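Local coordinates for Glucose/sorbosone dehydrogenases (Escherichia coli K12, PDB 2G8S), which belongs to the glucose/sorbosone dehydrogenase family of beta-propeller proteins and carries a bound calcium ion, at residues A[24-29]-A[41-46]; A[31-36]-A[81-86]. All coordinates share one frame; numbering follows the deposited sequence. Where two conformers were deposited one is given.

Interaction 1: residues A[24-29]-A[41-46]; sequences AFLPDN and LRHWQA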
ATOM      1  N   ALA A  24      -2.992  10.102   6.027  1.00  8.27           N
ATOM      2  CA  ALA A  24      -1.815  10.397   6.828  1.00  8.72           C
ATOM      3  C   ALA A  24      -2.247  11.242   8.003  1.00  9.17           C
ATOM      4  O   ALA A  24      -2.914  12.258   7.823  1.00  9.57           O
ATOM      5  CB  ALA A  24      -0.763  11.128   5.996  1.00  9.00           C
ATOM      6  N   PHE A  25      -1.875  10.827   9.205  1.00  9.17           N
ATOM      7  CA  PHE A  25      -2.194  11.594  10.403  1.00  9.76           C
ATOM      8  C   PHE A  25      -1.245  12.761  10.543  1.00 10.40           C
ATOM      9  O   PHE A  25      -0.027  12.581  10.477  1.00 10.95           O
ATOM     10  CB  PHE A  25      -2.075  10.724  11.659  1.00  9.76           C
ATOM     11  CG  PHE A  25      -2.952   9.514  11.646  1.00  9.26           C
ATOM     12  CD1 PHE A  25      -4.325   9.625  11.850  1.00  9.75           C
ATOM     13  CD2 PHE A  25      -2.400   8.253  11.444  1.00  9.33           C
ATOM     14  CE1 PHE A  25      -5.147   8.486  11.844  1.00  8.19           C
ATOM     15  CE2 PHE A  25      -3.210   7.114  11.434  1.00 10.09           C
ATOM     16  CZ  PHE A  25      -4.584   7.238  11.627  1.00  9.66           C
ATOM     17  N   LEU A  26      -1.799  13.953  10.741  1.00 10.79           N
ATOM     18  CA  LEU A  26      -0.979  15.126  11.012  1.00 11.79           C
ATOM     19  C   LEU A  26      -0.688  15.203  12.505  1.00 13.18           C
ATOM     20  O   LEU A  26      -1.547  14.859  13.314  1.00 13.47           O
ATOM     21  CB  LEU A  26      -1.685  16.398  10.544  1.00 11.03           C
ATOM     22  CG  LEU A  26      -1.919  16.480   9.034  1.00 11.16           C
ATOM     23  CD1 LEU A  26      -2.808  17.678   8.714  1.00 12.42           C
ATOM     24  CD2 LEU A  26      -0.587  16.543   8.289  1.00 12.61           C
ATOM     25  N   PRO A  27       0.522  15.657  12.874  1.00 14.48           N
ATOM     26  CA  PRO A  27       0.872  15.716  14.298  1.00 16.06           C
ATOM     27  C   PRO A  27       0.071  16.762  15.070  1.00 17.36           C
ATOM     28  O   PRO A  27      -0.622  17.597  14.472  1.00 16.93           O
ATOM     29  CB  PRO A  27       2.358  16.093  14.284  1.00 16.43           C
ATOM     30  CG  PRO A  27       2.583  16.756  12.975  1.00 16.19           C
ATOM     31  CD  PRO A  27       1.623  16.122  12.008  1.00 14.96           C
ATOM     32  N   ASP A  28       0.169  16.681  16.402  1.00 18.60           N
ATOM     33  CA  ASP A  28      -0.426  17.669  17.302  0.80 19.58           C
ATOM     34  C   ASP A  28      -1.924  17.886  17.062  1.00 19.16           C
ATOM     35  O   ASP A  28      -2.420  19.021  17.097  1.00 19.67           O
ATOM     36  CB  ASP A  28       0.354  18.993  17.233  0.80 20.27           C
ATOM     37  CG  ASP A  28       1.837  18.817  17.529  0.80 21.68           C
ATOM     38  OD1 ASP A  28       2.184  18.016  18.428  0.80 23.08           O
ATOM     39  OD2 ASP A  28       2.661  19.479  16.859  0.80 23.57           O
ATOM     40  N   ASN A  29      -2.634  16.780  16.817  1.00 19.02           N
ATOM     41  CA  ASN A  29      -4.090  16.773  16.703  0.60 18.46           C
ATOM     42  C   ASN A  29      -4.640  17.683  15.588  1.00 17.95           C
ATOM     43  O   ASN A  29      -5.731  18.251  15.702  1.00 17.74           O
ATOM     44  CB  ASN A  29      -4.712  17.114  18.066  0.60 18.72           C
ATOM     45  CG  ASN A  29      -5.959  16.313  18.366  0.60 18.72           C
ATOM     46  OD1 ASN A  29      -6.764  16.717  19.198  0.60 19.18           O
ATOM     47  ND2 ASN A  29      -6.123  15.170  17.703  0.60 17.94           N
ATOM     48  N   LEU A  41      -6.289  15.771  -3.061  1.00  7.75           N
ATOM     49  CA  LEU A  41      -5.765  15.630  -1.696  1.00  7.94           C
ATOM     50  C   LEU A  41      -6.552  16.581  -0.802  1.00  8.27           C
ATOM     51  O   LEU A  41      -6.661  17.765  -1.098  1.00  9.42           O
ATOM     52  CB  LEU A  41      -4.269  15.963  -1.651  1.00  7.74           C
ATOM     53  CG  LEU A  41      -3.530  15.833  -0.305  1.00  7.35           C
ATOM     54  CD1 LEU A  41      -3.479  14.381   0.181  1.00  6.99           C
ATOM     55  CD2 LEU A  41      -2.123  16.395  -0.390  1.00  8.17           C
ATOM     56  N   ARG A  42      -7.124  16.061   0.278  1.00  8.06           N
ATOM     57  CA  ARG A  42      -7.954  16.892   1.145  1.00  8.49           C
ATOM     58  C   ARG A  42      -7.546  16.719   2.597  1.00  8.65           C
ATOM     59  O   ARG A  42      -6.913  15.732   2.956  1.00  9.04           O
ATOM     60  CB  ARG A  42      -9.445  16.593   0.947  1.00  8.69           C
ATOM     61  CG  ARG A  42     -10.000  17.120  -0.390  1.00  8.81           C
ATOM     62  CD  ARG A  42     -11.454  16.748  -0.545  1.00  9.97           C
ATOM     63  NE  ARG A  42     -12.033  17.078  -1.855  1.00 10.54           N
ATOM     64  CZ  ARG A  42     -13.019  17.953  -2.046  1.00 12.30           C
ATOM     65  NH1 ARG A  42     -13.540  18.627  -1.020  1.00 12.54           N
ATOM     66  NH2 ARG A  42     -13.496  18.147  -3.269  1.00 12.86           N
ATOM     67  N   HIS A  43      -7.873  17.714   3.409  1.00  8.95           N
ATOM     68  CA  HIS A  43      -7.614  17.685   4.844  1.00  9.07           C
ATOM     69  C   HIS A  43      -8.930  17.480   5.583  1.00  9.44           C
ATOM     70  O   HIS A  43      -9.931  18.147   5.273  1.00  9.77           O
ATOM     71  CB  HIS A  43      -6.971  19.013   5.260  1.00  9.49           C
ATOM     72  CG  HIS A  43      -6.887  19.223   6.743  1.00 10.32           C
ATOM     73  ND1 HIS A  43      -7.511  20.274   7.382  1.00 11.54           N
ATOM     74  CD2 HIS A  43      -6.239  18.527   7.708  1.00 11.20           C
ATOM     75  CE1 HIS A  43      -7.249  20.218   8.678  1.00 10.75           C
ATOM     76  NE2 HIS A  43      -6.484  19.164   8.903  1.00 10.99           N
ATOM     77  N   TRP A  44      -8.940  16.543   6.530  1.00  9.71           N
ATOM     78  CA  TRP A  44     -10.081  16.361   7.422  1.00  9.36           C
ATOM     79  C   TRP A  44      -9.662  16.650   8.857  1.00  9.71           C
ATOM     80  O   TRP A  44      -8.582  16.245   9.279  1.00  9.13           O
ATOM     81  CB  TRP A  44     -10.645  14.936   7.325  1.00  9.46           C
ATOM     82  CG  TRP A  44     -11.863  14.770   8.187  1.00  9.17           C
ATOM     83  CD1 TRP A  44     -13.157  15.000   7.819  1.00  9.82           C
ATOM     84  CD2 TRP A  44     -11.898  14.387   9.572  1.00  9.57           C
ATOM     85  NE1 TRP A  44     -13.999  14.781   8.887  1.00 10.33           N
ATOM     86  CE2 TRP A  44     -13.253  14.405   9.972  1.00  9.85           C
ATOM     87  CE3 TRP A  44     -10.918  14.026  10.509  1.00  9.90           C
ATOM     88  CZ2 TRP A  44     -13.657  14.072  11.268  1.00 10.47           C
ATOM     89  CZ3 TRP A  44     -11.321  13.705  11.803  1.00 10.37           C
ATOM     90  CH2 TRP A  44     -12.682  13.732  12.167  1.00 10.08           C
ATOM     91  N   GLN A  45     -10.524  17.336   9.602  0.70  9.76           N
ATOM     92  CA  GLN A  45     -10.278  17.578  11.023  0.70 10.39           C
ATOM     93  C   GLN A  45     -11.588  17.657  11.793  0.70 10.10           C
ATOM     94  O   GLN A  45     -12.558  18.252  11.321  0.70  9.92           O
ATOM     95  CB  GLN A  45      -9.467  18.858  11.235  0.70 10.71           C
ATOM     96  CG  GLN A  45      -9.028  19.066  12.684  0.70 11.61           C
ATOM     97  CD  GLN A  45      -8.053  20.216  12.840  0.70 12.32           C
ATOM     98  OE1 GLN A  45      -7.168  20.413  12.009  0.70 13.92           O
ATOM     99  NE2 GLN A  45      -8.202  20.978  13.920  0.70 14.03           N
ATOM    100  N   ALA A  46     -11.598  17.063  12.985  1.00 10.37           N
ATOM    101  CA  ALA A  46     -12.785  17.048  13.838  1.00 10.24           C
ATOM    102  C   ALA A  46     -13.314  18.469  14.047  1.00 10.44           C
ATOM    103  O   ALA A  46     -12.550  19.369  14.392  1.00 10.73           O
ATOM    104  CB  ALA A  46     -12.459  16.402  15.178  1.00 10.24           C
TER
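Leu26 and His43 make the close part of this contact and illustrate how segments on either side of a shared strand can still meet through their side chains. The methyl CD1 of Leu26 lies 3.7 Å from CD2 of the His43 imidazole and 4.0 Å from its NE2, approaching the ring obliquely. His43 points its CB past the facing segment rather than at it, but with CG anti to the backbone N (chi1 169°) the ring reaches over to the leucine. The polar end of the ring is used differently: NE2 is hydrogen-bonded to the carbonyl O of His30, which helps fix how the imidazole is turned while CD2 rests against the methyl. Both residues are buried, and Leu26 also comes within about 4 Å of a bound 1,2-ethanediol.

The outer part is much looser. The extended chain of Gln45 brings its CD to 4.2 Å from the backbone O of Asn29, without a hydrogen bond. Asn29 is exposed and Gln45 partly so, and both were modelled in two conformers, which leaves this approach doubtful in detail. Strand 32-36 runs between the two segments, with Ala24–Leu33 and Trp44–Met32 backbone hydrogen bonds. Beyond the sheet, Ala24 and Pro27 touch Leu73 of strand 68-73, while Phe25 meets Tyr337 of strand 336-340 edge-to-face.

Interaction 2: residues A[31-36]-A[81-86]; sequences GMLITL and RRIWLS. With EDO (1,2-ethanediol), chain J.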
ATOM      1  N   GLY A  31      -5.586  16.659  12.697  1.00 14.28           N
ATOM      2  CA  GLY A  31      -6.433  15.878  11.795  1.00 13.12           C
ATOM      3  C   GLY A  31      -5.597  15.038  10.855  1.00 12.19           C
ATOM      4  O   GLY A  31      -4.552  14.508  11.250  1.00 11.62           O
HETATM    5  N   MSE A  32      -6.058  14.908   9.611  1.00 11.35           N
HETATM    6  CA  MSE A  32      -5.398  14.035   8.643  0.50 11.31           C
HETATM    7  C   MSE A  32      -5.561  14.487   7.201  1.00 10.91           C
HETATM    8  O   MSE A  32      -6.476  15.236   6.884  1.00 11.03           O
HETATM    9  CB  MSE A  32      -5.952  12.625   8.760  0.50 11.57           C
HETATM   10  CG  MSE A  32      -7.416  12.538   8.426  0.50 11.62           C
HETATM   11 SE   MSE A  32      -8.012  10.809   8.571  0.32 12.20          SE
HETATM   12  CE  MSE A  32      -8.022  10.623  10.550  0.50 11.49           C
ATOM     13  N   LEU A  33      -4.652  14.027   6.350  1.00  9.98           N
ATOM     14  CA  LEU A  33      -4.778  14.201   4.912  1.00  8.61           C
ATOM     15  C   LEU A  33      -5.354  12.907   4.349  1.00  8.19           C
ATOM     16  O   LEU A  33      -5.068  11.814   4.858  1.00  8.46           O
ATOM     17  CB  LEU A  33      -3.414  14.476   4.286  1.00  8.57           C
ATOM     18  CG  LEU A  33      -2.640  15.724   4.736  1.00 10.02           C
ATOM     19  CD1 LEU A  33      -1.291  15.765   4.045  1.00 12.45           C
ATOM     20  CD2 LEU A  33      -3.415  17.010   4.475  1.00 11.82           C
ATOM     21  N   ILE A  34      -6.172  13.032   3.307  1.00  7.16           N
ATOM     22  CA  ILE A  34      -6.761  11.881   2.634  1.00  7.20           C
ATOM     23  C   ILE A  34      -6.587  12.057   1.137  1.00  6.58           C
ATOM     24  O   ILE A  34      -6.861  13.133   0.609  1.00  7.43           O
ATOM     25  CB  ILE A  34      -8.286  11.746   2.943  1.00  6.91           C
ATOM     26  CG1 ILE A  34      -8.535  11.710   4.459  1.00  7.20           C
ATOM     27  CG2 ILE A  34      -8.873  10.508   2.261  1.00  8.18           C
ATOM     28  CD1 ILE A  34     -10.000  11.850   4.867  1.00  8.13           C
ATOM     29  N   THR A  35      -6.114  11.015   0.460  1.00  6.04           N
ATOM     30  CA  THR A  35      -6.088  11.035  -0.999  1.00  6.19           C
ATOM     31  C   THR A  35      -7.389  10.473  -1.542  1.00  6.79           C
ATOM     32  O   THR A  35      -7.901   9.484  -1.029  1.00  6.51           O
ATOM     33  CB  THR A  35      -4.935  10.197  -1.578  1.00  6.16           C
ATOM     34  OG1 THR A  35      -4.956   8.881  -1.001  1.00  6.43           O
ATOM     35  CG2 THR A  35      -3.601  10.864  -1.314  1.00  6.75           C
ATOM     36  N   LEU A  36      -7.932  11.148  -2.550  1.00  7.31           N
ATOM     37  CA  LEU A  36      -9.068  10.638  -3.304  0.80  7.78           C
ATOM     38  C   LEU A  36      -8.533  10.289  -4.677  1.00  7.79           C
ATOM     39  O   LEU A  36      -7.885  11.114  -5.318  1.00  8.06           O
ATOM     40  CB  LEU A  36     -10.174  11.685  -3.410  0.80  8.25           C
ATOM     41  CG  LEU A  36     -10.748  12.203  -2.095  0.80  8.63           C
ATOM     42  CD1 LEU A  36     -11.739  13.296  -2.423  0.80 10.61           C
ATOM     43  CD2 LEU A  36     -11.418  11.079  -1.289  0.80  8.57           C
ATOM     44  N   ARG A  81       8.294  19.444   7.097  1.00  9.55           N
ATOM     45  CA  ARG A  81       6.913  19.423   6.594  1.00  9.14           C
ATOM     46  C   ARG A  81       6.772  18.726   5.236  1.00  8.71           C
ATOM     47  O   ARG A  81       5.815  18.973   4.499  1.00  9.15           O
ATOM     48  CB  ARG A  81       6.300  20.832   6.569  1.00  9.30           C
ATOM     49  CG  ARG A  81       6.183  21.429   7.971  1.00 10.30           C
ATOM     50  CD  ARG A  81       5.330  22.683   7.997  1.00 11.63           C
ATOM     51  NE  ARG A  81       3.933  22.433   7.655  1.00 11.42           N
ATOM     52  CZ  ARG A  81       3.015  21.941   8.488  1.00 11.46           C
ATOM     53  NH1 ARG A  81       3.331  21.619   9.739  1.00 11.76           N
ATOM     54  NH2 ARG A  81       1.771  21.771   8.063  1.00 11.17           N
ATOM     55  N   ARG A  82       7.713  17.831   4.940  1.00  8.46           N
ATOM     56  CA  ARG A  82       7.713  17.124   3.670  1.00  8.45           C
ATOM     57  C   ARG A  82       6.668  16.018   3.650  1.00  8.51           C
ATOM     58  O   ARG A  82       6.570  15.221   4.589  1.00  8.24           O
ATOM     59  CB  ARG A  82       9.105  16.577   3.376  1.00  9.09           C
ATOM     60  CG  ARG A  82       9.203  15.825   2.063  1.00  9.57           C
ATOM     61  CD  ARG A  82      10.597  15.297   1.876  1.00 10.91           C
ATOM     62  NE  ARG A  82      11.559  16.369   1.611  1.00 11.56           N
ATOM     63  CZ  ARG A  82      12.861  16.176   1.415  1.00 12.58           C
ATOM     64  NH1 ARG A  82      13.369  14.952   1.484  1.00 12.68           N
ATOM     65  NH2 ARG A  82      13.653  17.214   1.167  1.00 15.43           N
ATOM     66  N   ILE A  83       5.878  15.987   2.576  1.00  7.83           N
ATOM     67  CA  ILE A  83       4.937  14.895   2.353  1.00  8.54           C
ATOM     68  C   ILE A  83       5.216  14.249   1.005  1.00  7.73           C
ATOM     69  O   ILE A  83       5.596  14.929   0.047  1.00  7.76           O
ATOM     70  CB  ILE A  83       3.447  15.314   2.506  1.00  9.36           C
ATOM     71  CG1 ILE A  83       2.969  16.188   1.353  1.00 10.83           C
ATOM     72  CG2 ILE A  83       3.208  15.973   3.859  1.00 10.70           C
ATOM     73  CD1 ILE A  83       1.436  16.213   1.219  1.00 10.50           C
ATOM     74  N   TRP A  84       5.088  12.927   0.974  1.00  6.54           N
ATOM     75  CA  TRP A  84       5.314  12.135  -0.227  1.00  6.20           C
ATOM     76  C   TRP A  84       3.990  11.652  -0.798  1.00  6.17           C
ATOM     77  O   TRP A  84       3.074  11.296  -0.045  1.00  6.84           O
ATOM     78  CB  TRP A  84       6.192  10.920   0.104  1.00  6.32           C
ATOM     79  CG  TRP A  84       7.633  11.245   0.374  1.00  6.53           C
ATOM     80  CD1 TRP A  84       8.153  11.902   1.464  1.00  6.68           C
ATOM     81  CD2 TRP A  84       8.744  10.931  -0.472  1.00  5.79           C
ATOM     82  NE1 TRP A  84       9.525  12.013   1.343  1.00  7.26           N
ATOM     83  CE2 TRP A  84       9.914  11.422   0.165  1.00  6.98           C
ATOM     84  CE3 TRP A  84       8.869  10.272  -1.707  1.00  6.60           C
ATOM     85  CZ2 TRP A  84      11.197  11.262  -0.395  1.00  6.81           C
ATOM     86  CZ3 TRP A  84      10.134  10.125  -2.268  1.00  7.55           C
ATOM     87  CH2 TRP A  84      11.282  10.614  -1.611  1.00  7.08           C
ATOM     88  N   LEU A  85       3.891  11.632  -2.126  1.00  5.73           N
ATOM     89  CA  LEU A  85       2.704  11.110  -2.809  1.00  5.80           C
ATOM     90  C   LEU A  85       3.119  10.119  -3.888  1.00  5.76           C
ATOM     91  O   LEU A  85       4.180  10.269  -4.513  1.00  6.32           O
ATOM     92  CB  LEU A  85       1.897  12.230  -3.481  1.00  6.07           C
ATOM     93  CG  LEU A  85       1.365  13.374  -2.607  1.00  6.58           C
ATOM     94  CD1 LEU A  85       0.816  14.528  -3.449  1.00  7.64           C
ATOM     95  CD2 LEU A  85       0.274  12.856  -1.664  1.00  8.46           C
ATOM     96  N   SER A  86       2.283   9.107  -4.105  1.00  5.67           N
ATOM     97  CA  SER A  86       2.435   8.260  -5.275  1.00  5.49           C
ATOM     98  C   SER A  86       1.175   8.342  -6.127  1.00  5.61           C
ATOM     99  O   SER A  86       0.093   8.650  -5.635  1.00  6.07           O
ATOM    100  CB  SER A  86       2.717   6.809  -4.875  1.00  5.16           C
ATOM    101  OG  SER A  86       1.613   6.226  -4.199  1.00  5.51           O
TER
HETATM  102  C1  EDO J3016       0.191  20.081  10.855  0.70 22.35           C
HETATM  103  O1  EDO J3016       0.242  21.423  10.363  0.70 21.84           O
HETATM  104  C2  EDO J3016       0.836  20.018  12.233  0.70 23.16           C
HETATM  105  O2  EDO J3016       2.204  20.440  12.152  0.70 23.08           O
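The Arg81 guanidinium receives a 1,2-ethanediol molecule at its edge, with O1 near the plane and C1 in it. NH2 donates to O1 of the diol over 2.8 Å (149° at the hydrogen), and NH1 donates to its O2 over 2.9 Å; a further bond from NH1 to O1 is weak. The same group is tied down by the backbone carbonyls of Leu105 and Ser106, which accept from NE and NH2. The indole of Trp84 is turned to the other side of its strand, where it meets Phe137 edge-to-face.

Across the contact itself the groups are aliphatic. Leu33 and Ile83 reach toward each other tip to tip, CD1 to CD1 at 4.0 Å. Leu105 packs against both residues. Farther along, Thr35 CG2 and Leu85 CD2 approach more loosely, to 4.4 Å, beside Val71. The threonine hydroxyl is hydrogen-bonded to the carbonyl O of Leu69, while its methyl turns to the packing. Such a contact implies face-to-face packing of adjacent propeller sheets through buried methyl groups, held by dispersion and exclusion of water rather than by directional bonds.

In the fold
From the N terminus the segments come in the order 24-29, 31-36, 41-46 and 81-86, taken alternately by the two contacts, which therefore cross instead of nesting. Interaction 1 closes a short excursion of eleven residues and stays within one antiparallel sheet, bringing segment 24-29 up to segment 41-46. The strand between them is the one interaction 2 uses, closing a span of 44 residues to join this sheet to the next, through strand 82-90. The two are coupled directly: Arg42 O lies 2.8 Å from Ile34 N, a probable hydrogen bond. Together they show a propeller's two levels of organisation, within a blade and between consecutive blades.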